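Local coordinates for protein galectin (Danio rerio, PDB 6E20) that binds galactoside-bearing glycans as a galectin-1-like lectin of the zebrafish, and probably recognises the envelope glycoprotein of a fish virus, at residues I6-F11 against K116-Y121; F11-T16 against F91-F96; T16-G21 against Q86-F91; T20-P25 against R127-E132. One frame throughout, in Å; residues are numbered along the deposited sequence.

In the fold
All four contacts build the galectin sandwich, two curved antiparallel sheets packed face to face. Contact 1 belongs to one sheet, contacts 3 and 4 to the other, where they lie on the two sides of strand 16-23 and share Thr20 and Gly21. Contact 2 sets the crossing between sheets (11-16) against a hairpin connection (91-96); it takes Phe11 from contact 1 and Thr16 and Phe91 from contact 3. Contact 3 lies nearest the centre of the chain, regular pairing with an aliphatic inner face and a polar outer one. The others lie farther out: contacts 1 and 4 contain bulges and bridging waters and touch the second subunit, while contact 2 rests mainly on aromatic packing.

Contact 1 (I6-F11 against K116-Y121); sequences IQNMSF and KYKYMY
Antiparallel pairing interrupted by a beta bulge joins residues 6-11 to strand 116-124 of one sheet of the galectin sandwich, starting at Ile6 and Met120 and resuming at Phe11 and Tyr117. Ile6 N gives Met120 O a nearly straight hydrogen bond of 2.8 Å, and Met120 N returns one to Ile6 O. At the other end Phe11 N donates to Tyr117 O, 3.0 Å away, with Tyr117 N answering to Phe11 O. Between these pairs the chain turns a corner at Asn8, whose N still reaches Lys118 O at 2.8 Å. Beyond it the strands part and water fills in. Water 1 accepts from Met9 N at 3.1 Å, and water 3 bridges Met9 O and Tyr117 O. Water 2 donates to Lys118 O at 2.6 Å and also to Asn8 OD1. On the inner side Met120, bent at chi3 (-80°), turns its CE methyl back toward Ile6, 3.9 Å from CG2, and also beside the CB of Met9. Val131 and Ile133 of the facing sheet cover this patch. On the surface Lys118 CG, placed by chi1 (-67°), lies 3.2 Å from Ser10 OG; a bend farther out, at chi3, redirects CE so that it crosses the amide of Asn8, 3.7 Å from OD1. Ile6 and Gln7 also pair with a strand of the second subunit, which continues the sheet across the dimer. The division is clear: methionine and isoleucine close the interior, while waters supplement the direct backbone bonds where the bulge parts the carbonyls.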
# COMPACT_ATOMS: atom_id res chain seq x y z
N ILE B 6 -3.38 -2.31 5.46
CA ILE B 6 -3.36 -0.95 4.87
C ILE B 6 -4.60 -0.21 5.36
O ILE B 6 -5.71 -0.68 5.03
CB ILE B 6 -3.29 -1.03 3.34
CG1 ILE B 6 -2.05 -1.85 2.94
CG2 ILE B 6 -3.34 0.36 2.72
CD1 ILE B 6 -1.76 -1.90 1.50
N GLN B 7 -4.40 0.88 6.10
CA GLN B 7 -5.51 1.72 6.63
C GLN B 7 -5.48 3.10 6.00
O GLN B 7 -4.40 3.74 5.99
CB GLN B 7 -5.43 1.79 8.15
CG GLN B 7 -5.71 0.46 8.80
CD GLN B 7 -5.36 0.49 10.27
OE1 GLN B 7 -4.19 0.58 10.64
NE2 GLN B 7 -6.39 0.43 11.10
N ASN B 8 -6.64 3.56 5.53
CA ASN B 8 -6.93 4.96 5.15
C ASN B 8 -6.41 5.25 3.75
O ASN B 8 -6.39 6.44 3.39
CB ASN B 8 -6.43 5.97 6.18
CG ASN B 8 -7.53 6.29 7.17
OD1 ASN B 8 -8.16 5.38 7.70
ND2 ASN B 8 -7.81 7.57 7.38
N MET B 9 -6.06 4.23 2.98
CA MET B 9 -5.84 4.36 1.52
C MET B 9 -7.19 4.18 0.81
O MET B 9 -7.54 3.06 0.49
CB MET B 9 -4.82 3.32 1.04
CG MET B 9 -4.22 3.64 -0.31
SD MET B 9 -2.96 2.45 -0.80
CE MET B 9 -2.63 3.03 -2.46
N SER B 10 -7.96 5.25 0.65
CA SER B 10 -9.40 5.19 0.26
C SER B 10 -9.59 4.56 -1.13
O SER B 10 -8.98 4.99 -2.08
CB SER B 10 -10.01 6.56 0.37
OG SER B 10 -10.12 6.90 1.75
N PHE B 11 -10.44 3.55 -1.21
CA PHE B 11 -10.85 2.88 -2.46
C PHE B 11 -12.34 3.19 -2.68
O PHE B 11 -13.19 2.69 -1.91
CB PHE B 11 -10.59 1.38 -2.34
CG PHE B 11 -10.93 0.55 -3.55
CD1 PHE B 11 -10.73 1.03 -4.83
CD2 PHE B 11 -11.39 -0.75 -3.38
CE1 PHE B 11 -11.03 0.24 -5.94
CE2 PHE B 11 -11.68 -1.54 -4.48
CZ PHE B 11 -11.48 -1.05 -5.75
N LYS B 116 -17.22 3.72 -0.43
CA LYS B 116 -15.81 3.96 -0.02
C LYS B 116 -15.40 2.97 1.08
O LYS B 116 -16.13 2.85 2.05
CB LYS B 116 -15.66 5.39 0.49
CG LYS B 116 -14.23 5.87 0.69
CD LYS B 116 -14.14 7.35 1.00
CE LYS B 116 -14.72 7.71 2.35
NZ LYS B 116 -14.91 9.18 2.49
N TYR B 117 -14.22 2.36 0.92
CA TYR B 117 -13.61 1.39 1.86
C TYR B 117 -12.18 1.84 2.19
O TYR B 117 -11.40 2.08 1.26
CB TYR B 117 -13.67 -0.01 1.23
CG TYR B 117 -15.09 -0.52 1.07
CD1 TYR B 117 -15.87 -0.71 2.19
CD2 TYR B 117 -15.65 -0.77 -0.17
CE1 TYR B 117 -17.17 -1.17 2.10
CE2 TYR B 117 -16.95 -1.25 -0.29
CZ TYR B 117 -17.71 -1.44 0.85
OH TYR B 117 -19.01 -1.87 0.80
N LYS B 118 -11.85 1.95 3.48
CA LYS B 118 -10.56 2.49 3.97
C LYS B 118 -9.80 1.42 4.78
O LYS B 118 -8.74 1.76 5.39
CB LYS B 118 -10.84 3.78 4.75
CG LYS B 118 -11.35 4.91 3.87
CD LYS B 118 -11.94 6.10 4.61
CE LYS B 118 -11.11 6.55 5.79
NZ LYS B 118 -11.62 7.83 6.35
N TYR B 119 -10.25 0.17 4.71
CA TYR B 119 -9.60 -1.00 5.36
C TYR B 119 -9.22 -2.04 4.30
O TYR B 119 -10.09 -2.52 3.56
CB TYR B 119 -10.51 -1.53 6.46
CG TYR B 119 -9.97 -2.75 7.14
CD1 TYR B 119 -9.12 -2.67 8.23
CD2 TYR B 119 -10.28 -4.00 6.64
CE1 TYR B 119 -8.61 -3.81 8.82
CE2 TYR B 119 -9.79 -5.15 7.23
CZ TYR B 119 -8.95 -5.06 8.32
OH TYR B 119 -8.50 -6.23 8.86
N MET B 120 -7.93 -2.38 4.18
CA MET B 120 -7.46 -3.49 3.30
C MET B 120 -6.51 -4.38 4.11
O MET B 120 -5.60 -3.88 4.79
CB MET B 120 -6.74 -3.00 2.04
CG MET B 120 -7.65 -2.30 1.06
SD MET B 120 -6.81 -1.92 -0.50
CE MET B 120 -5.89 -0.44 -0.07
N TYR B 121 -6.76 -5.68 4.05
CA TYR B 121 -5.99 -6.68 4.82
C TYR B 121 -5.69 -7.87 3.91
O TYR B 121 -6.61 -8.45 3.34
CB TYR B 121 -6.78 -7.03 6.08
CG TYR B 121 -6.12 -8.11 6.90
CD1 TYR B 121 -4.77 -8.05 7.17
CD2 TYR B 121 -6.83 -9.19 7.38
CE1 TYR B 121 -4.15 -9.03 7.91
CE2 TYR B 121 -6.22 -10.18 8.13
CZ TYR B 121 -4.87 -10.09 8.39
O HOH W 1 -6.75 1.23 3.36
O HOH W 2 -9.00 2.21 7.95
O HOH W 3 -8.83 0.98 1.24

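Contact 2 (F11-T16 against F91-F96)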
# COMPACT_ATOMS: atom_id res chain seq x y z
N PHE B 11 -10.44 3.55 -1.21
CA PHE B 11 -10.85 2.88 -2.46
C PHE B 11 -12.34 3.19 -2.68
O PHE B 11 -13.19 2.69 -1.91
CB PHE B 11 -10.59 1.38 -2.34
CG PHE B 11 -10.93 0.55 -3.55
CD1 PHE B 11 -10.73 1.03 -4.83
CD2 PHE B 11 -11.39 -0.75 -3.38
CE1 PHE B 11 -11.03 0.24 -5.94
CE2 PHE B 11 -11.68 -1.54 -4.48
CZ PHE B 11 -11.48 -1.05 -5.75
N LYS B 12 -12.62 4.01 -3.68
CA LYS B 12 -13.97 4.57 -3.94
C LYS B 12 -14.55 3.96 -5.22
O LYS B 12 -13.78 3.51 -6.09
CB LYS B 12 -13.91 6.09 -4.07
CG LYS B 12 -13.15 6.81 -2.96
CD LYS B 12 -12.94 8.31 -3.21
CE LYS B 12 -14.18 9.04 -3.69
NZ LYS B 12 -13.91 10.45 -4.07
N VAL B 13 -15.87 4.00 -5.34
CA VAL B 13 -16.61 3.64 -6.58
C VAL B 13 -16.00 4.41 -7.75
O VAL B 13 -15.94 5.64 -7.64
CB VAL B 13 -18.12 3.92 -6.41
CG1 VAL B 13 -18.83 4.20 -7.72
CG2 VAL B 13 -18.75 2.76 -5.67
N GLY B 14 -15.48 3.70 -8.76
CA GLY B 14 -14.97 4.27 -10.02
C GLY B 14 -13.48 4.11 -10.19
O GLY B 14 -12.98 4.34 -11.30
N GLN B 15 -12.75 3.80 -9.12
CA GLN B 15 -11.27 3.64 -9.21
C GLN B 15 -10.95 2.17 -9.50
O GLN B 15 -11.81 1.32 -9.24
CB GLN B 15 -10.60 4.08 -7.91
CG GLN B 15 -11.03 5.46 -7.42
CD GLN B 15 -10.34 5.84 -6.14
OE1 GLN B 15 -10.60 5.27 -5.08
NE2 GLN B 15 -9.47 6.82 -6.22
N THR B 16 -9.77 1.89 -10.03
CA THR B 16 -9.26 0.50 -10.09
C THR B 16 -8.23 0.34 -8.98
O THR B 16 -7.40 1.26 -8.78
CB THR B 16 -8.69 0.14 -11.47
OG1 THR B 16 -9.42 0.87 -12.45
CG2 THR B 16 -8.79 -1.34 -11.77
N PHE B 91 -15.09 -1.35 -8.50
CA PHE B 91 -16.45 -1.57 -7.95
C PHE B 91 -17.38 -0.39 -8.16
O PHE B 91 -16.96 0.76 -8.41
CB PHE B 91 -16.43 -1.95 -6.47
CG PHE B 91 -16.23 -0.84 -5.48
CD1 PHE B 91 -15.02 -0.18 -5.39
CD2 PHE B 91 -17.22 -0.55 -4.55
CE1 PHE B 91 -14.81 0.80 -4.42
CE2 PHE B 91 -17.01 0.42 -3.58
CZ PHE B 91 -15.81 1.09 -3.52
N THR B 92 -18.65 -0.74 -8.01
CA THR B 92 -19.84 0.12 -8.14
C THR B 92 -20.62 -0.14 -6.86
O THR B 92 -20.25 -1.10 -6.16
CB THR B 92 -20.61 -0.25 -9.42
OG1 THR B 92 -20.98 -1.63 -9.30
CG2 THR B 92 -19.80 -0.08 -10.69
N ASN B 93 -21.67 0.63 -6.60
CA ASN B 93 -22.61 0.36 -5.47
C ASN B 93 -23.03 -1.11 -5.54
O ASN B 93 -23.28 -1.71 -4.47
CB ASN B 93 -23.85 1.24 -5.54
CG ASN B 93 -23.56 2.72 -5.40
OD1 ASN B 93 -24.09 3.37 -4.50
ND2 ASN B 93 -22.72 3.26 -6.27
N GLU B 94 -23.16 -1.67 -6.75
CA GLU B 94 -23.79 -3.00 -6.97
C GLU B 94 -22.75 -4.12 -6.79
O GLU B 94 -23.09 -5.14 -6.15
CB GLU B 94 -24.43 -3.09 -8.36
CG GLU B 94 -25.58 -2.10 -8.58
CD GLU B 94 -25.15 -0.66 -8.80
OE1 GLU B 94 -24.07 -0.43 -9.38
OE2 GLU B 94 -25.90 0.23 -8.37
N GLU B 95 -21.55 -4.02 -7.35
CA GLU B 95 -20.65 -5.21 -7.30
C GLU B 95 -19.17 -4.86 -7.47
O GLU B 95 -18.83 -3.75 -7.92
CB GLU B 95 -21.10 -6.30 -8.28
CG GLU B 95 -20.88 -5.96 -9.73
CD GLU B 95 -21.19 -7.03 -10.76
OE1 GLU B 95 -20.78 -6.80 -11.88
OE2 GLU B 95 -21.90 -8.05 -10.49
N PHE B 96 -18.32 -5.79 -7.04
CA PHE B 96 -16.87 -5.79 -7.33
C PHE B 96 -16.64 -6.53 -8.64
O PHE B 96 -17.22 -7.62 -8.85
CB PHE B 96 -16.07 -6.47 -6.22
CG PHE B 96 -16.21 -5.76 -4.91
CD1 PHE B 96 -17.25 -6.08 -4.05
CD2 PHE B 96 -15.32 -4.75 -4.56
CE1 PHE B 96 -17.37 -5.44 -2.83
CE2 PHE B 96 -15.44 -4.13 -3.33
CZ PHE B 96 -16.46 -4.47 -2.48
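The carbonyl oxygen of Phe91 is approached by two neighbouring residues of the 12-15 turn: Gly14 N makes a weak hydrogen bond to Phe91 O at 3.3 Å with a bent angle of 139°, and Val13 CA adds a CA-H...O contact of 3.4 Å to the same oxygen. Residues 11-16 link strand 9-12 of one sheet to strand 16-23 of the other, whereas 91-96 connects the neighbouring strands 85-91 and 95-99. The first turn is type II and braces itself, for Lys12 N donates to Gln15 OE1 at 2.8 Å. Phe91 makes the largest share of the contact. Its CG lies between the backbone N and the carbonyl carbon, chi1 79°, which swings the ring back over the 11-13 backbone. There it presents its CD1-CE1 edge to the face of Phe11 in an edge-to-face pair, centroids 4.8 Å apart and planes at 55°; CE1 stands over the centre of the Phe11 ring. Val13 CG2 lies over a face of the Phe91 ring, nearer the rim than the centre, 3.6 Å from CE2, a CH-pi contact. Phe11 O meets the ring's edge, 3.5 Å from CZ. In the 92-95 turn, Thr92 OG1 takes the N-H of Glu95, an ST motif. The two segments are therefore joined by an edge-to-face ring pair, a CH-pi contact and one weak bond. The packing has a polar cost, since it buries Phe91 N with no partner in the model.

Contact 3 (T16-G21 against Q86-F91)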
# COMPACT_ATOMS: atom_id res chain seq x y z
N THR B 16 -9.77 1.89 -10.03
CA THR B 16 -9.26 0.50 -10.09
C THR B 16 -8.23 0.34 -8.98
O THR B 16 -7.40 1.26 -8.78
CB THR B 16 -8.69 0.14 -11.47
OG1 THR B 16 -9.42 0.87 -12.45
CG2 THR B 16 -8.79 -1.34 -11.77
N LEU B 17 -8.33 -0.76 -8.25
CA LEU B 17 -7.30 -1.22 -7.29
C LEU B 17 -6.46 -2.29 -8.00
O LEU B 17 -7.04 -3.31 -8.40
CB LEU B 17 -8.02 -1.78 -6.08
CG LEU B 17 -7.17 -2.64 -5.16
CD1 LEU B 17 -5.94 -1.88 -4.67
CD2 LEU B 17 -8.01 -3.13 -4.00
N THR B 18 -5.16 -2.04 -8.15
CA THR B 18 -4.18 -2.97 -8.76
C THR B 18 -3.34 -3.56 -7.63
O THR B 18 -2.76 -2.77 -6.88
CB THR B 18 -3.37 -2.30 -9.87
OG1 THR B 18 -4.31 -1.80 -10.84
CG2 THR B 18 -2.42 -3.25 -10.57
N ILE B 19 -3.37 -4.88 -7.47
CA ILE B 19 -2.60 -5.61 -6.42
C ILE B 19 -1.56 -6.45 -7.14
O ILE B 19 -1.97 -7.23 -8.03
CB ILE B 19 -3.52 -6.48 -5.53
CG1 ILE B 19 -4.56 -5.63 -4.79
CG2 ILE B 19 -2.68 -7.32 -4.56
CD1 ILE B 19 -5.74 -6.41 -4.28
N THR B 20 -0.30 -6.23 -6.80
CA THR B 20 0.85 -7.03 -7.29
C THR B 20 1.39 -7.84 -6.11
O THR B 20 1.66 -7.26 -5.05
CB THR B 20 1.96 -6.16 -7.88
OG1 THR B 20 1.29 -5.16 -8.64
CG2 THR B 20 2.91 -6.95 -8.76
N GLY B 21 1.53 -9.13 -6.32
CA GLY B 21 1.92 -10.08 -5.28
C GLY B 21 2.49 -11.34 -5.86
O GLY B 21 2.43 -11.53 -7.08
N GLN B 86 -0.77 -10.05 -10.96
CA GLN B 86 -1.42 -8.73 -10.90
C GLN B 86 -2.93 -8.95 -11.04
O GLN B 86 -3.35 -9.69 -11.95
CB GLN B 86 -0.83 -7.78 -11.94
CG GLN B 86 -0.93 -6.33 -11.49
CD GLN B 86 -0.22 -5.36 -12.40
OE1 GLN B 86 -0.75 -4.97 -13.44
NE2 GLN B 86 0.95 -4.92 -11.97
N ILE B 87 -3.67 -8.45 -10.05
CA ILE B 87 -5.16 -8.47 -9.94
C ILE B 87 -5.66 -7.03 -9.95
O ILE B 87 -5.03 -6.15 -9.31
CB ILE B 87 -5.58 -9.19 -8.65
CG1 ILE B 87 -5.16 -10.66 -8.66
CG2 ILE B 87 -7.07 -9.04 -8.37
CD1 ILE B 87 -5.20 -11.30 -7.27
N LYS B 88 -6.75 -6.77 -10.68
CA LYS B 88 -7.43 -5.45 -10.71
C LYS B 88 -8.80 -5.66 -10.10
O LYS B 88 -9.38 -6.74 -10.33
CB LYS B 88 -7.53 -4.90 -12.13
CG LYS B 88 -6.19 -4.70 -12.80
CD LYS B 88 -6.22 -3.68 -13.90
CE LYS B 88 -4.83 -3.19 -14.24
NZ LYS B 88 -4.87 -2.31 -15.43
N ILE B 89 -9.24 -4.69 -9.31
CA ILE B 89 -10.59 -4.67 -8.70
C ILE B 89 -11.19 -3.30 -8.97
O ILE B 89 -10.57 -2.30 -8.58
CB ILE B 89 -10.55 -5.00 -7.19
CG1 ILE B 89 -9.84 -6.34 -6.97
CG2 ILE B 89 -11.96 -4.99 -6.57
CD1 ILE B 89 -9.87 -6.81 -5.55
N THR B 90 -12.32 -3.31 -9.67
CA THR B 90 -13.21 -2.15 -9.89
C THR B 90 -14.48 -2.38 -9.06
O THR B 90 -14.94 -3.53 -8.97
CB THR B 90 -13.57 -2.07 -11.37
OG1 THR B 90 -12.34 -2.06 -12.11
CG2 THR B 90 -14.38 -0.85 -11.69
N PHE B 91 -15.09 -1.35 -8.50
CA PHE B 91 -16.45 -1.57 -7.95
C PHE B 91 -17.38 -0.39 -8.16
O PHE B 91 -16.96 0.76 -8.41
CB PHE B 91 -16.43 -1.95 -6.47
CG PHE B 91 -16.23 -0.84 -5.48
CD1 PHE B 91 -15.02 -0.18 -5.39
CD2 PHE B 91 -17.22 -0.55 -4.55
CE1 PHE B 91 -14.81 0.80 -4.42
CE2 PHE B 91 -17.01 0.42 -3.58
CZ PHE B 91 -15.81 1.09 -3.52
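Thr18 lays its CG2 methyl across the side chain of Gln86, 3.5 Å from CG and close to CD as well. Its chi1 of -57° puts OG1 beside the backbone N and leaves CG2 anti to that N, so the methyl faces Gln86 while OG1 turns the other way, to Lys88, where it lies 3.7 Å from CE. Lys88 runs out fully extended alongside Thr18, both pointing the same way. One step along the same face, Gln86 NE2 makes a weak hydrogen bond to Thr20 OG1 at 3.4 Å. At the far end Thr16 CG2 comes 3.6 Å from Thr90 OG1. Beneath this polar row the backbones pair in regular antiparallel register. Leu17 N to Ile89 O is short and almost straight, 2.7 Å at 178°, and is returned by Ile89 N to Leu17 O; Ile19 and Ile87 repeat the pattern, with Ile19 N to Ile87 O at 2.8 Å. The intervening non-hydrogen-bonded pair Thr18-Lys88 is accompanied by CA-H...O contacts, such as Lys88 CA to Leu17 O at 3.2 Å. The opposite face carries Leu17, Ile19, Ile87 and Ile89. It forms part of the sandwich interior, resting on Ile32 and Ile34 of strand 30-34 in the other sheet, while in its own sheet strand 126-133 flanks 16-23 and strand 95-99 flanks 85-91.

Contact 4 (T20-P25 against R127-E132)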
# COMPACT_ATOMS: atom_id res chain seq x y z
N THR B 20 -0.30 -6.23 -6.80
CA THR B 20 0.85 -7.03 -7.29
C THR B 20 1.39 -7.84 -6.11
O THR B 20 1.66 -7.26 -5.05
CB THR B 20 1.96 -6.16 -7.88
OG1 THR B 20 1.29 -5.16 -8.64
CG2 THR B 20 2.91 -6.95 -8.76
N GLY B 21 1.53 -9.13 -6.32
CA GLY B 21 1.92 -10.08 -5.28
C GLY B 21 2.49 -11.34 -5.86
O GLY B 21 2.43 -11.53 -7.08
N VAL B 22 3.05 -12.16 -4.97
CA VAL B 22 3.58 -13.52 -5.28
C VAL B 22 3.12 -14.42 -4.15
O VAL B 22 3.43 -14.14 -2.99
CB VAL B 22 5.11 -13.50 -5.37
CG1 VAL B 22 5.65 -14.85 -5.82
CG2 VAL B 22 5.62 -12.37 -6.24
N PRO B 23 2.37 -15.51 -4.45
CA PRO B 23 2.02 -16.46 -3.41
C PRO B 23 3.36 -17.02 -2.90
O PRO B 23 4.24 -17.21 -3.70
CB PRO B 23 1.14 -17.51 -4.10
CG PRO B 23 0.76 -16.90 -5.43
CD PRO B 23 1.86 -15.90 -5.77
N LYS B 24 3.47 -17.24 -1.60
CA LYS B 24 4.66 -17.91 -1.00
C LYS B 24 4.86 -19.26 -1.69
O LYS B 24 3.90 -19.88 -2.14
CB LYS B 24 4.51 -18.14 0.51
CG LYS B 24 4.21 -16.90 1.33
CD LYS B 24 5.35 -15.96 1.49
CE LYS B 24 5.03 -14.77 2.38
NZ LYS B 24 4.99 -15.14 3.81
N PRO B 25 6.10 -19.76 -1.78
CA PRO B 25 6.36 -21.04 -2.44
C PRO B 25 5.51 -22.20 -1.88
O PRO B 25 5.22 -23.10 -2.61
CB PRO B 25 7.86 -21.30 -2.21
CG PRO B 25 8.45 -19.92 -1.96
CD PRO B 25 7.34 -19.11 -1.31
N ARG B 127 3.08 -12.60 -0.51
CA ARG B 127 3.82 -11.33 -0.31
C ARG B 127 3.18 -10.29 -1.22
O ARG B 127 2.97 -10.57 -2.42
CB ARG B 127 5.33 -11.50 -0.48
CG ARG B 127 5.81 -12.21 -1.73
CD ARG B 127 7.30 -12.51 -1.61
NE ARG B 127 7.86 -13.39 -2.64
CZ ARG B 127 7.58 -14.69 -2.78
NH1 ARG B 127 6.73 -15.29 -1.97
NH2 ARG B 127 8.14 -15.39 -3.74
N ILE B 128 2.85 -9.14 -0.65
CA ILE B 128 2.25 -8.01 -1.39
C ILE B 128 3.36 -7.03 -1.76
O ILE B 128 3.99 -6.47 -0.85
CB ILE B 128 1.11 -7.36 -0.58
CG1 ILE B 128 0.04 -8.39 -0.22
CG2 ILE B 128 0.55 -6.18 -1.34
CD1 ILE B 128 -0.62 -9.04 -1.42
N GLN B 129 3.58 -6.86 -3.05
CA GLN B 129 4.66 -6.02 -3.62
C GLN B 129 4.08 -4.69 -4.12
O GLN B 129 4.89 -3.77 -4.30
CB GLN B 129 5.33 -6.75 -4.78
CG GLN B 129 5.87 -8.12 -4.40
CD GLN B 129 6.58 -8.77 -5.57
OE1 GLN B 129 6.10 -8.77 -6.71
NE2 GLN B 129 7.74 -9.35 -5.28
N GLY B 130 2.77 -4.62 -4.41
CA GLY B 130 2.17 -3.39 -4.96
C GLY B 130 0.71 -3.25 -4.63
O GLY B 130 -0.04 -4.23 -4.78
N VAL B 131 0.33 -2.07 -4.16
CA VAL B 131 -1.08 -1.61 -4.03
C VAL B 131 -1.15 -0.24 -4.69
O VAL B 131 -0.45 0.69 -4.22
CB VAL B 131 -1.57 -1.57 -2.57
CG1 VAL B 131 -3.06 -1.28 -2.50
CG2 VAL B 131 -1.25 -2.87 -1.88
N GLU B 132 -1.93 -0.17 -5.77
CA GLU B 132 -2.17 1.07 -6.56
C GLU B 132 -3.68 1.29 -6.66
O GLU B 132 -4.39 0.32 -7.00
CB GLU B 132 -1.58 0.95 -7.96
CG GLU B 132 -0.08 0.74 -7.96
CD GLU B 132 0.48 0.30 -9.30
OE1 GLU B 132 0.31 -0.89 -9.64
OE2 GLU B 132 1.07 1.13 -10.00
O HOH W 4 0.01 -2.95 -7.71
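Arg127 folds back along Val22 from its first carbon onward. Its CB stands near Val22 O, and CG closes to 3.3 Å from that oxygen, because CG takes the position between the backbone N and the carbonyl carbon (chi1 50°). The chain then runs straight to NE, which passes Val22 CB at 3.9 Å. The guanidinium lies with one face against Val22, whose CG1 methyl is 3.3 Å from NH2, offset toward the rim. NH1 reaches the start of the loop, with Lys24 CA at the guanidinium edge, 3.5 Å away. Beyond the segments NH2 forms a salt bridge with Asp82 OD1. Val22 CG2 turns to the other neighbour on this face and packs on the amide of Gln129. The backbones, of strands 16-23 and 126-133 in the five-stranded sheet, pair antiparallel, with a classic beta bulge at Gln129-Gly130 facing Thr20. Val22 and Arg127 exchange bonds, that from Arg127 N to Val22 O nearly straight at 177°. In the bulge Thr20 O accepts from both Gln129 N, at 2.8 Å, and Gly130 N, at 2.9 Å, the two donors coming from the same face of its plane. Water 4 links Thr20 OG1, 2.7 Å away, to Glu132 OE1. Residues 130-132 pair with a strand of the second subunit, where the two Glu132 carboxylates come close, which may favour a proton on one. At the other end Asp82 meets the arginine's charge while its hydrocarbon and flat face cover Val22, so one side chain serves both polar and apolar packing.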